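Local coordinates for protein arginyl-trna synthetase (Thermus thermophilus, PDB 1IQ0) that probably catalyses the ATP-dependent attachment of L-arginine to tRNA(Arg), as a monomeric class I aminoacyl-tRNA synthetase, at residues L87-A91 against A506-L510. Residues are numbered along the deposited sequence; the frame is centred on the assembly and turned at random.
Sequences LLREA and ALDLL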
loop_
_atom_site.group_PDB
_atom_site.type_symbol
_atom_site.label_atom_id
_atom_site.label_comp_id
_atom_site.label_asym_id
_atom_site.label_seq_id
_atom_site.Cartn_x
_atom_site.Cartn_y
_atom_site.Cartn_z
ATOM N N LEU A 87 11.858 -28.611 5.876
ATOM C CA LEU A 87 11.765 -27.231 6.336
ATOM C C LEU A 87 12.924 -26.413 5.736
ATOM O O LEU A 87 12.713 -25.360 5.132
ATOM C CB LEU A 87 11.824 -27.220 7.861
ATOM C CG LEU A 87 11.602 -25.945 8.663
ATOM C CD1 LEU A 87 11.397 -26.337 10.116
ATOM C CD2 LEU A 87 12.785 -24.990 8.509
ATOM N N LEU A 88 14.144 -26.912 5.895
ATOM C CA LEU A 88 15.320 -26.230 5.363
ATOM C C LEU A 88 15.249 -26.103 3.849
ATOM O O LEU A 88 15.528 -25.044 3.294
ATOM C CB LEU A 88 16.590 -26.989 5.744
ATOM C CG LEU A 88 16.907 -27.037 7.237
ATOM C CD1 LEU A 88 17.971 -28.104 7.518
ATOM C CD2 LEU A 88 17.374 -25.659 7.678
ATOM N N ARG A 89 14.873 -27.189 3.184
ATOM C CA ARG A 89 14.772 -27.202 1.731
ATOM C C ARG A 89 13.829 -26.102 1.248
ATOM O O ARG A 89 14.158 -25.347 0.324
ATOM C CB ARG A 89 14.284 -28.574 1.265
ATOM C CG ARG A 89 14.559 -28.876 -0.194
ATOM C CD ARG A 89 14.277 -30.339 -0.503
ATOM N NE ARG A 89 15.104 -31.237 0.299
ATOM C CZ ARG A 89 16.429 -31.322 0.210
ATOM N NH1 ARG A 89 17.095 -30.561 -0.650
ATOM N NH2 ARG A 89 17.092 -32.167 0.987
ATOM N N GLU A 90 12.665 -26.001 1.882
ATOM C CA GLU A 90 11.682 -24.983 1.523
ATOM C C GLU A 90 12.187 -23.573 1.845
ATOM O O GLU A 90 11.849 -22.618 1.150
ATOM C CB GLU A 90 10.360 -25.246 2.259
ATOM C CG GLU A 90 9.356 -24.092 2.227
ATOM C CD GLU A 90 8.694 -23.868 0.864
ATOM O OE1 GLU A 90 7.910 -22.899 0.745
ATOM O OE2 GLU A 90 8.943 -24.651 -0.079
ATOM N N ALA A 91 12.989 -23.436 2.899
ATOM C CA ALA A 91 13.515 -22.121 3.263
ATOM C C ALA A 91 14.553 -21.657 2.249
ATOM O O ALA A 91 14.679 -20.465 1.974
ATOM C CB ALA A 91 14.140 -22.159 4.656
ATOM N N ALA A 506 15.464 -20.573 9.503
ATOM C CA ALA A 506 14.804 -21.066 8.303
ATOM C C ALA A 506 13.283 -20.981 8.470
ATOM O O ALA A 506 12.568 -20.599 7.543
ATOM C CB ALA A 506 15.228 -22.502 8.039
ATOM N N LEU A 507 12.798 -21.327 9.662
ATOM C CA LEU A 507 11.369 -21.291 9.951
ATOM C C LEU A 507 10.796 -19.877 9.815
ATOM O O LEU A 507 9.691 -19.701 9.291
ATOM C CB LEU A 507 11.108 -21.844 11.348
ATOM C CG LEU A 507 9.671 -22.118 11.796
ATOM C CD1 LEU A 507 8.914 -22.948 10.758
ATOM C CD2 LEU A 507 9.732 -22.854 13.137
ATOM N N ASP A 508 11.530 -18.864 10.275
ATOM C CA ASP A 508 11.027 -17.498 10.130
ATOM C C ASP A 508 10.948 -17.145 8.651
ATOM O O ASP A 508 10.076 -16.387 8.230
ATOM C CB ASP A 508 11.916 -16.503 10.864
ATOM C CG ASP A 508 11.777 -16.616 12.362
ATOM O OD1 ASP A 508 10.662 -16.948 12.817
ATOM O OD2 ASP A 508 12.768 -16.373 13.077
ATOM N N LEU A 509 11.855 -17.713 7.861
ATOM C CA LEU A 509 11.861 -17.472 6.427
ATOM C C LEU A 509 10.631 -18.086 5.742
ATOM O O LEU A 509 10.188 -17.597 4.701
ATOM C CB LEU A 509 13.138 -18.038 5.809
ATOM C CG LEU A 509 14.379 -17.157 5.978
ATOM C CD1 LEU A 509 15.636 -17.942 5.618
ATOM C CD2 LEU A 509 14.238 -15.924 5.092
ATOM N N LEU A 510 10.082 -19.144 6.329
ATOM C CA LEU A 510 8.919 -19.810 5.754
ATOM C C LEU A 510 7.636 -18.995 5.914
ATOM O O LEU A 510 6.616 -19.336 5.322
ATOM C CB LEU A 510 8.703 -21.196 6.379
ATOM C CG LEU A 510 9.776 -22.284 6.224
ATOM C CD1 LEU A 510 9.146 -23.632 6.530
ATOM C CD2 LEU A 510 10.333 -22.301 4.826
#
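Ala91 and Ala506 face each other where segments 87-91 and 506-510 come closest, their CA atoms 5.3 Å apart and Ala91 CB 3.6 Å from Ala506 CB. With two methyl groups at the interface, the backbones can approach this closely, and larger side chains close in around the pair. Leu87, one turn before Ala91, swings its CG anti to the backbone N (chi1 -173°), which carries the branched end across to the other helix; there its CD2 lies 3.5 Å from Ala506 CB. Leu88 reaches the same methyl with CD2, at 3.8 Å, although its CB points away from the partner helix. Leu510 answers from the opposite segment, its chain slanting across those of Leu87 and Glu90. One branch, CD1, rests 4.0 Å from Leu87 CG, while Leu510 CD2 pushes in over the 87-91 backbone, 3.5 Å from Ala91 N and 3.3 Å from Glu90 CG. Glu90 thus contributes its aliphatic part, and its carboxylate turns to Arg93 in a salt bridge. No hydrogen bond crosses the interface, which is apolar and largely buried. The contact joins helix 84-92, which follows strand 77-82 in the chain, to the DALR anticodon-binding domain: helix 562-583 packs against Ala506 and Leu509, helix 525-544 also meets Leu509, and Tyr36 of strand 36-39 touches Leu507 and Leu510.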